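Local structure of apolipophorin III (1AEP) at residues A[125-128]-A[129-132]; A[112-115]-A[116-120]; A[148-151]-A[152-155]; A[46-49]-A[50-54]. The protein assists in loading diacylglycerol into the hemolymph lipoprotein lipophorin by covering its expanding hydrophobic surface, and so supports lipid transport during insect flight. All blocks are in the same frame, centred on the assembly; numbering follows the deposited sequence.

Interaction 1 of 4, residues A[125-128]-A[129-132]; sequences EAWA and PVQS
E125 meets P129 through its carbonyl: E125 O lies 3.7 Å from P129 CD while it also accepts the A128 amide, closing a type I beta turn from E125 to A128. A126 likewise turns its carbonyl oxygen to P129 CD, and its own amide is held by the hydroxyl of S122. W127 makes the contact with both main chain and side chain. Its carbonyl oxygen receives the V130 amide in a fairly straight bond (V130 N to W127 O, 3.0 Å; 165°), the donor standing above the carbonyl plane. The indole crosses the V130 side chain at a slant, with W127 CE3 3.9 Å from V130 CG2. With V130 CG1 opposite the carbonyl carbon (chi1 -60°), CG2 falls between the backbone N and that carbon, next to the indole. A128 gives its oxygen to the Q131 amide (Q131 N to A128 O, 3.3 Å), the donor lying far above the carbonyl plane (69° out of it). P129 itself has no amide hydrogen to offer, and V130 takes the N-cap position of helix 131-154. W127 and V130 both also rest on V70 of helix 69-83. The polar half of the contact thus consists of backbone bonds three residues apart that turn the loop into a helix, whereas the apolar half, W127 and V130, is van der Waals packing that lays this entry against helix 69-83.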
loop_
_atom_site.group_PDB
_atom_site.type_symbol
_atom_site.label_atom_id
_atom_site.label_comp_id
_atom_site.label_asym_id
_atom_site.label_seq_id
_atom_site.Cartn_x
_atom_site.Cartn_y
_atom_site.Cartn_z
ATOM N N GLU A 125 -10.435 2.318 -23.961
ATOM C CA GLU A 125 -9.211 1.646 -23.494
ATOM C C GLU A 125 -8.059 2.625 -23.236
ATOM O O GLU A 125 -6.885 2.380 -23.475
ATOM C CB GLU A 125 -8.851 0.412 -24.343
ATOM C CG GLU A 125 -9.541 -0.890 -23.863
ATOM C CD GLU A 125 -9.441 -2.011 -24.849
ATOM O OE1 GLU A 125 -10.102 -2.039 -25.893
ATOM O OE2 GLU A 125 -8.586 -2.955 -24.508
ATOM N N ALA A 126 -8.462 3.786 -22.728
ATOM C CA ALA A 126 -7.551 4.872 -22.468
ATOM C C ALA A 126 -6.368 4.561 -21.572
ATOM O O ALA A 126 -5.310 5.195 -21.677
ATOM C CB ALA A 126 -8.332 5.988 -21.825
ATOM N N TRP A 127 -6.574 3.641 -20.657
ATOM C CA TRP A 127 -5.546 3.301 -19.705
ATOM C C TRP A 127 -4.578 2.267 -20.201
ATOM O O TRP A 127 -3.579 1.974 -19.561
ATOM C CB TRP A 127 -6.211 2.786 -18.429
ATOM C CG TRP A 127 -6.876 3.897 -17.711
ATOM C CD1 TRP A 127 -8.102 4.431 -17.960
ATOM C CD2 TRP A 127 -6.285 4.619 -16.640
ATOM N NE1 TRP A 127 -8.315 5.485 -17.121
ATOM C CE2 TRP A 127 -7.191 5.631 -16.314
ATOM C CE3 TRP A 127 -5.033 4.531 -15.991
ATOM C CZ2 TRP A 127 -6.875 6.545 -15.309
ATOM C CZ3 TRP A 127 -4.736 5.423 -15.001
ATOM C CH2 TRP A 127 -5.659 6.424 -14.673
ATOM N N ALA A 128 -4.917 1.663 -21.310
ATOM C CA ALA A 128 -4.076 0.630 -21.866
ATOM C C ALA A 128 -2.596 0.975 -21.914
ATOM O O ALA A 128 -1.708 0.152 -21.692
ATOM C CB ALA A 128 -4.516 0.417 -23.281
ATOM N N PRO A 129 -2.326 2.174 -22.290
ATOM C CA PRO A 129 -0.953 2.555 -22.467
ATOM C C PRO A 129 -0.053 2.540 -21.237
ATOM O O PRO A 129 1.179 2.565 -21.384
ATOM C CB PRO A 129 -0.991 3.879 -23.189
ATOM C CG PRO A 129 -2.400 3.966 -23.797
ATOM C CD PRO A 129 -3.285 3.104 -22.940
ATOM N N VAL A 130 -0.650 2.505 -20.049
ATOM C CA VAL A 130 0.144 2.533 -18.828
ATOM C C VAL A 130 -0.094 1.327 -17.962
ATOM O O VAL A 130 0.328 1.298 -16.807
ATOM C CB VAL A 130 -0.130 3.766 -18.006
ATOM C CG1 VAL A 130 0.209 4.986 -18.814
ATOM C CG2 VAL A 130 -1.591 3.822 -17.604
ATOM N N GLN A 131 -0.767 0.349 -18.555
ATOM C CA GLN A 131 -1.135 -0.914 -17.940
ATOM C C GLN A 131 0.047 -1.674 -17.318
ATOM O O GLN A 131 -0.020 -2.097 -16.171
ATOM C CB GLN A 131 -2.008 -1.741 -18.926
ATOM C CG GLN A 131 -2.755 -2.961 -18.340
ATOM C CD GLN A 131 -2.014 -4.278 -18.548
ATOM O OE1 GLN A 131 -2.514 -5.352 -18.143
ATOM N NE2 GLN A 131 -0.817 -4.226 -19.144
ATOM N N SER A 132 1.145 -1.823 -18.053
ATOM C CA SER A 132 2.292 -2.514 -17.494
ATOM C C SER A 132 2.749 -1.903 -16.161
ATOM O O SER A 132 2.885 -2.584 -15.146
ATOM C CB SER A 132 3.428 -2.598 -18.489
ATOM O OG SER A 132 3.271 -3.783 -19.249
#

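Interaction 2 of 4, residues A[112-115]-A[116-120]; sequences WQDI and ATKTQ
This is an intrahelical contact between successive turns, W112-I115 and A116-Q120, near one end of helix 94-121. Backbone bonds four residues apart carry it: A116 N reaches W112 O, and K118 N reaches D114 O at 3.0 Å in the carbonyl plane. Q113 O takes T117 N at 3.0 Å, almost straight (175°), and a weak second bond from T117 OG1 at 3.3 Å. D114 and K118 bear opposite charges; D114 OD2 and K118 NZ stand 4.0 Å apart, too far for a salt bridge, though the charges may still attract. The helix is amphipathic, as expected in the elongated five-helix bundle of this family: W112 and I115 face inward, the indole meeting F77 of helix 69-83 edge to face, while D114 and T117 lie on the outer side. T119 folds back on its own helix, a first torsion of 76° placing OG1 within 2.7 Å of A116 O, which also accepts the Q120 amide from the same face of its carbonyl plane. With a valine in its place, A116 O would probably keep Q120 N but be left without its hydroxyl donor. T119 also touches L134 of helix 131-154.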
loop_
_atom_site.group_PDB
_atom_site.type_symbol
_atom_site.label_atom_id
_atom_site.label_comp_id
_atom_site.label_asym_id
_atom_site.label_seq_id
_atom_site.Cartn_x
_atom_site.Cartn_y
_atom_site.Cartn_z
ATOM N N TRP A 112 -6.255 1.582 -4.680
ATOM C CA TRP A 112 -5.923 0.638 -5.713
ATOM C C TRP A 112 -7.186 0.177 -6.403
ATOM O O TRP A 112 -7.223 0.063 -7.621
ATOM C CB TRP A 112 -5.124 -0.542 -5.191
ATOM C CG TRP A 112 -3.694 -0.230 -5.434
ATOM C CD1 TRP A 112 -2.780 0.097 -4.496
ATOM C CD2 TRP A 112 -3.035 -0.151 -6.711
ATOM N NE1 TRP A 112 -1.589 0.384 -5.099
ATOM C CE2 TRP A 112 -1.692 0.208 -6.452
ATOM C CE3 TRP A 112 -3.413 -0.402 -8.046
ATOM C CZ2 TRP A 112 -0.728 0.373 -7.475
ATOM C CZ3 TRP A 112 -2.488 -0.211 -9.048
ATOM C CH2 TRP A 112 -1.157 0.172 -8.779
ATOM N N GLN A 113 -8.226 -0.050 -5.614
ATOM C CA GLN A 113 -9.487 -0.458 -6.181
ATOM C C GLN A 113 -10.037 0.632 -7.090
ATOM O O GLN A 113 -10.436 0.367 -8.213
ATOM C CB GLN A 113 -10.483 -0.798 -5.091
ATOM C CG GLN A 113 -9.963 -1.935 -4.202
ATOM C CD GLN A 113 -11.003 -2.518 -3.257
ATOM O OE1 GLN A 113 -11.147 -3.757 -3.151
ATOM N NE2 GLN A 113 -11.720 -1.630 -2.551
ATOM N N ASP A 114 -10.033 1.877 -6.604
ATOM C CA ASP A 114 -10.496 3.043 -7.367
ATOM C C ASP A 114 -9.880 3.087 -8.762
ATOM O O ASP A 114 -10.573 3.073 -9.768
ATOM C CB ASP A 114 -9.937 4.303 -6.734
ATOM C CG ASP A 114 -10.988 5.110 -6.085
ATOM O OD1 ASP A 114 -11.895 4.615 -5.450
ATOM O OD2 ASP A 114 -10.812 6.412 -6.270
ATOM N N ILE A 115 -8.544 3.207 -8.816
ATOM C CA ILE A 115 -7.840 3.234 -10.074
ATOM C C ILE A 115 -8.100 2.016 -10.946
ATOM O O ILE A 115 -8.110 2.110 -12.163
ATOM C CB ILE A 115 -6.371 3.346 -9.850
ATOM C CG1 ILE A 115 -5.823 4.222 -10.952
ATOM C CG2 ILE A 115 -5.761 1.964 -9.911
ATOM C CD1 ILE A 115 -5.793 5.673 -10.503
ATOM N N ALA A 116 -8.293 0.837 -10.342
ATOM C CA ALA A 116 -8.535 -0.370 -11.121
ATOM C C ALA A 116 -9.845 -0.272 -11.886
ATOM O O ALA A 116 -9.932 -0.540 -13.082
ATOM C CB ALA A 116 -8.607 -1.578 -10.209
ATOM N N THR A 117 -10.874 0.107 -11.148
ATOM C CA THR A 117 -12.214 0.326 -11.636
ATOM C C THR A 117 -12.210 1.384 -12.748
ATOM O O THR A 117 -12.833 1.239 -13.792
ATOM C CB THR A 117 -12.993 0.814 -10.383
ATOM O OG1 THR A 117 -13.376 -0.268 -9.540
ATOM C CG2 THR A 117 -14.102 1.783 -10.699
ATOM N N LYS A 118 -11.465 2.459 -12.543
ATOM C CA LYS A 118 -11.392 3.475 -13.557
ATOM C C LYS A 118 -10.957 2.922 -14.907
ATOM O O LYS A 118 -11.590 3.127 -15.940
ATOM C CB LYS A 118 -10.304 4.482 -13.208
ATOM C CG LYS A 118 -10.712 5.941 -13.143
ATOM C CD LYS A 118 -10.854 6.459 -11.715
ATOM C CE LYS A 118 -9.987 7.657 -11.306
ATOM N NZ LYS A 118 -9.585 7.645 -9.875
ATOM N N THR A 119 -9.815 2.258 -14.879
ATOM C CA THR A 119 -9.232 1.677 -16.067
ATOM C C THR A 119 -10.230 0.749 -16.744
ATOM O O THR A 119 -10.242 0.607 -17.963
ATOM C CB THR A 119 -7.915 0.913 -15.731
ATOM O OG1 THR A 119 -8.186 -0.335 -15.116
ATOM C CG2 THR A 119 -7.060 1.743 -14.805
ATOM N N GLN A 120 -11.037 0.096 -15.936
ATOM C CA GLN A 120 -11.994 -0.878 -16.423
ATOM C C GLN A 120 -13.175 -0.236 -17.125
ATOM O O GLN A 120 -13.673 -0.741 -18.122
ATOM C CB GLN A 120 -12.326 -1.908 -15.374
ATOM C CG GLN A 120 -11.384 -3.117 -15.652
ATOM C CD GLN A 120 -12.038 -4.342 -15.113
ATOM O OE1 GLN A 120 -11.746 -5.463 -15.538
ATOM N NE2 GLN A 120 -12.928 -4.097 -14.152
#

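Interaction 3 of 4, residues A[148-151]-A[152-155]; sequences LQNS and IQSA
L148 and I152, one helical turn apart, run alongside each other in one direction, their outer methyls meeting with L148 CD2 3.5 Å from I152 CD1. Each arrives by a different torsion: L148 swings CG opposite its amide nitrogen (-165°), which carries the branch along the helix toward I152, whereas I152 carries CG1 beside its own nitrogen (-72°), bringing CD1 back over the preceding turn. The turn beneath them is closed by I152 N to L148 O at 3.0 Å. These two buried residues belong to the inward-facing stripe of an amphipathic helix in a five-helix bundle; L148 packs on F48 of helix 36-63 and I152 on L25 of helix 7-25. An alanine at I152 is likely to leave L148 CD2 without its neighbour along the helix and to open a gap beside L25. On the other side of the helix, the backbone carbonyl of N150 accepts the S154 amide (S154 N to N150 O, 2.8 Å). S151 turns its hydroxyl back along the helix to the carbonyl of N147, while its own carbonyl oxygen, S151 O, receives A155 N at 3.0 Å, the last of these bonds before A155 departs from helical geometry.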
loop_
_atom_site.group_PDB
_atom_site.type_symbol
_atom_site.label_atom_id
_atom_site.label_comp_id
_atom_site.label_asym_id
_atom_site.label_seq_id
_atom_site.Cartn_x
_atom_site.Cartn_y
_atom_site.Cartn_z
ATOM N N LEU A 148 5.362 -7.365 5.245
ATOM C CA LEU A 148 4.926 -6.870 6.533
ATOM C C LEU A 148 4.292 -7.987 7.322
ATOM O O LEU A 148 4.608 -8.250 8.478
ATOM C CB LEU A 148 3.868 -5.782 6.325
ATOM C CG LEU A 148 3.569 -4.905 7.541
ATOM C CD1 LEU A 148 3.826 -3.504 7.079
ATOM C CD2 LEU A 148 2.113 -5.042 7.797
ATOM N N GLN A 149 3.384 -8.674 6.680
ATOM C CA GLN A 149 2.738 -9.748 7.352
ATOM C C GLN A 149 3.707 -10.817 7.831
ATOM O O GLN A 149 3.640 -11.256 8.970
ATOM C CB GLN A 149 1.789 -10.327 6.362
ATOM C CG GLN A 149 1.179 -11.567 6.920
ATOM C CD GLN A 149 -0.021 -11.942 6.117
ATOM O OE1 GLN A 149 -0.252 -11.388 5.021
ATOM N NE2 GLN A 149 -0.782 -12.857 6.696
ATOM N N ASN A 150 4.623 -11.233 6.947
ATOM C CA ASN A 150 5.611 -12.223 7.332
ATOM C C ASN A 150 6.314 -11.820 8.621
ATOM O O ASN A 150 6.582 -12.632 9.501
ATOM C CB ASN A 150 6.656 -12.372 6.220
ATOM C CG ASN A 150 6.131 -13.187 5.054
ATOM O OD1 ASN A 150 5.027 -13.761 5.115
ATOM N ND2 ASN A 150 6.904 -13.228 3.998
ATOM N N SER A 151 6.580 -10.517 8.751
ATOM C CA SER A 151 7.229 -9.982 9.940
ATOM C C SER A 151 6.380 -10.084 11.229
ATOM O O SER A 151 6.833 -10.587 12.253
ATOM C CB SER A 151 7.744 -8.557 9.680
ATOM O OG SER A 151 8.427 -8.539 8.425
ATOM N N ILE A 152 5.145 -9.587 11.163
ATOM C CA ILE A 152 4.258 -9.628 12.303
ATOM C C ILE A 152 4.030 -11.039 12.752
ATOM O O ILE A 152 3.666 -11.308 13.891
ATOM C CB ILE A 152 2.971 -8.895 12.002
ATOM C CG1 ILE A 152 3.354 -7.447 11.998
ATOM C CG2 ILE A 152 1.838 -9.108 12.993
ATOM C CD1 ILE A 152 2.669 -6.747 10.836
ATOM N N GLN A 153 4.290 -11.933 11.819
ATOM C CA GLN A 153 4.122 -13.353 12.025
ATOM C C GLN A 153 5.328 -14.004 12.654
ATOM O O GLN A 153 5.201 -14.809 13.561
ATOM C CB GLN A 153 3.997 -14.006 10.653
ATOM C CG GLN A 153 2.776 -14.810 10.240
ATOM C CD GLN A 153 3.135 -15.637 9.012
ATOM O OE1 GLN A 153 2.470 -15.556 7.996
ATOM N NE2 GLN A 153 4.165 -16.489 9.152
ATOM N N SER A 154 6.501 -13.670 12.132
ATOM C CA SER A 154 7.721 -14.258 12.641
ATOM C C SER A 154 8.132 -13.762 14.006
ATOM O O SER A 154 8.895 -14.428 14.703
ATOM C CB SER A 154 8.905 -14.231 11.729
ATOM O OG SER A 154 9.422 -15.567 11.675
ATOM N N ALA A 155 7.630 -12.586 14.360
ATOM C CA ALA A 155 7.903 -11.965 15.642
ATOM C C ALA A 155 6.845 -12.361 16.675
ATOM O O ALA A 155 6.807 -11.872 17.794
ATOM C CB ALA A 155 7.969 -10.452 15.479
#

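Interaction 4 of 4, residues A[46-49]-A[50-54]; sequences NAFK and TKIAE
The carbonyl oxygen of N46 is gripped twice by one residue: T50 N and T50 OG1 each lie 3.0 Å from N46 O and approach from opposite faces of its plane. The hydroxyl gets there because the first torsion of T50 (-76°) sets OG1 opposite the carbonyl carbon and beside the amide, so a solvent-facing threonine spends its polar group on its own helix. The helical i to i+4 bonding continues with K51 N to A47 O and A53 N to K49 O, and with I52 N to F48 O at 2.9 Å, nearly straight at 170°. On the buried side I52 lies next to F48, both side chains heading the same way. I52 CG1 sits over one face of the phenyl ring in a CH-pi contact, 4.2 Å from the ring centroid, displaced toward the rim where F48 CE2 and CZ lie. Beyond the turn, K51 NZ and E54 OE1 form a salt bridge at 3.4 Å, its hydrogen bond weak and E54 being poorly ordered. K49 NZ is hydrogen-bonded to the carbonyl oxygen of H86. The amphipathic split is plain: F48 and I52 look into the bundle, where F48 meets L105 of helix 94-121 and A144 of helix 131-154, I52 meets V108 and T141 of those same two helices, and both touch I85 in the loop after helix 69-83.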
loop_
_atom_site.group_PDB
_atom_site.type_symbol
_atom_site.label_atom_id
_atom_site.label_comp_id
_atom_site.label_asym_id
_atom_site.label_seq_id
_atom_site.Cartn_x
_atom_site.Cartn_y
_atom_site.Cartn_z
ATOM N N ASN A 46 7.598 1.715 8.598
ATOM C CA ASN A 46 8.546 2.451 7.831
ATOM C C ASN A 46 8.987 1.721 6.598
ATOM O O ASN A 46 9.240 2.318 5.565
ATOM C CB ASN A 46 9.699 2.960 8.668
ATOM C CG ASN A 46 9.435 4.305 9.318
ATOM O OD1 ASN A 46 8.840 5.233 8.702
ATOM N ND2 ASN A 46 9.886 4.436 10.557
ATOM N N ALA A 47 9.083 0.409 6.715
ATOM C CA ALA A 47 9.492 -0.382 5.570
ATOM C C ALA A 47 8.467 -0.288 4.440
ATOM O O ALA A 47 8.808 -0.161 3.263
ATOM C CB ALA A 47 9.640 -1.791 6.067
ATOM N N PHE A 48 7.202 -0.335 4.826
ATOM C CA PHE A 48 6.099 -0.254 3.917
ATOM C C PHE A 48 6.063 1.070 3.241
ATOM O O PHE A 48 6.050 1.214 2.007
ATOM C CB PHE A 48 4.876 -0.322 4.838
ATOM C CG PHE A 48 3.616 -0.550 4.084
ATOM C CD1 PHE A 48 3.370 -1.760 3.442
ATOM C CD2 PHE A 48 2.677 0.469 3.961
ATOM C CE1 PHE A 48 2.213 -1.972 2.698
ATOM C CE2 PHE A 48 1.527 0.285 3.199
ATOM C CZ PHE A 48 1.301 -0.931 2.554
ATOM N N LYS A 49 6.026 2.067 4.109
ATOM C CA LYS A 49 5.961 3.428 3.644
ATOM C C LYS A 49 6.994 3.618 2.556
ATOM O O LYS A 49 6.772 4.250 1.525
ATOM C CB LYS A 49 6.317 4.198 4.899
ATOM C CG LYS A 49 6.281 5.708 4.901
ATOM C CD LYS A 49 5.867 6.270 6.260
ATOM C CE LYS A 49 6.980 6.946 7.092
ATOM N NZ LYS A 49 6.468 7.945 8.045
ATOM N N THR A 50 8.166 3.064 2.825
ATOM C CA THR A 50 9.321 3.184 1.931
ATOM C C THR A 50 9.052 2.642 0.556
ATOM O O THR A 50 9.425 3.212 -0.457
ATOM C CB THR A 50 10.616 2.608 2.557
ATOM O OG1 THR A 50 11.170 3.459 3.533
ATOM C CG2 THR A 50 11.667 2.141 1.569
ATOM N N LYS A 51 8.450 1.467 0.553
ATOM C CA LYS A 51 8.114 0.788 -0.664
ATOM C C LYS A 51 7.009 1.512 -1.444
ATOM O O LYS A 51 7.151 1.725 -2.644
ATOM C CB LYS A 51 7.739 -0.640 -0.362
ATOM C CG LYS A 51 8.961 -1.480 -0.073
ATOM C CD LYS A 51 9.738 -1.778 -1.328
ATOM C CE LYS A 51 11.024 -2.560 -1.075
ATOM N NZ LYS A 51 12.000 -2.516 -2.178
ATOM N N ILE A 52 5.908 1.884 -0.775
ATOM C CA ILE A 52 4.796 2.602 -1.398
ATOM C C ILE A 52 5.223 3.917 -2.025
ATOM O O ILE A 52 4.746 4.366 -3.071
ATOM C CB ILE A 52 3.711 2.890 -0.375
ATOM C CG1 ILE A 52 3.082 1.541 -0.111
ATOM C CG2 ILE A 52 2.676 3.856 -0.939
ATOM C CD1 ILE A 52 1.937 1.272 -1.078
ATOM N N ALA A 53 6.156 4.551 -1.377
ATOM C CA ALA A 53 6.661 5.772 -1.921
ATOM C C ALA A 53 7.489 5.502 -3.190
ATOM O O ALA A 53 7.614 6.338 -4.087
ATOM C CB ALA A 53 7.477 6.399 -0.803
ATOM N N GLU A 54 8.071 4.308 -3.271
ATOM C CA GLU A 54 8.865 3.946 -4.428
ATOM C C GLU A 54 8.010 3.903 -5.666
ATOM O O GLU A 54 8.381 4.430 -6.717
ATOM C CB GLU A 54 9.473 2.552 -4.255
ATOM C CG GLU A 54 10.933 2.418 -4.686
ATOM C CD GLU A 54 11.634 1.377 -3.868
ATOM O OE1 GLU A 54 11.623 0.213 -4.155
ATOM O OE2 GLU A 54 12.212 1.912 -2.793
#

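Along the chain the order is interaction 4, on helix 36-63, then interaction 2 on helix 94-121, interaction 1 in the loop leading into helix 131-154 and its first turn, and interaction 3 at the end of that same helix. Interactions 1 and 3 therefore lie on opposite sides of the chain's centre, their centres about 35 Å apart. Interactions 1 and 2 are neighbours, centres about 12 Å apart, and the indole of W127 packs against I115 and T119 of helix 94-121. Interactions 3 and 4 touch through L148 and F48. All four belong to one elongated bundle of amphipathic helices, whose inward apolar faces are consistent with a protein that alternates between soluble monomer and lipoprotein-bound form.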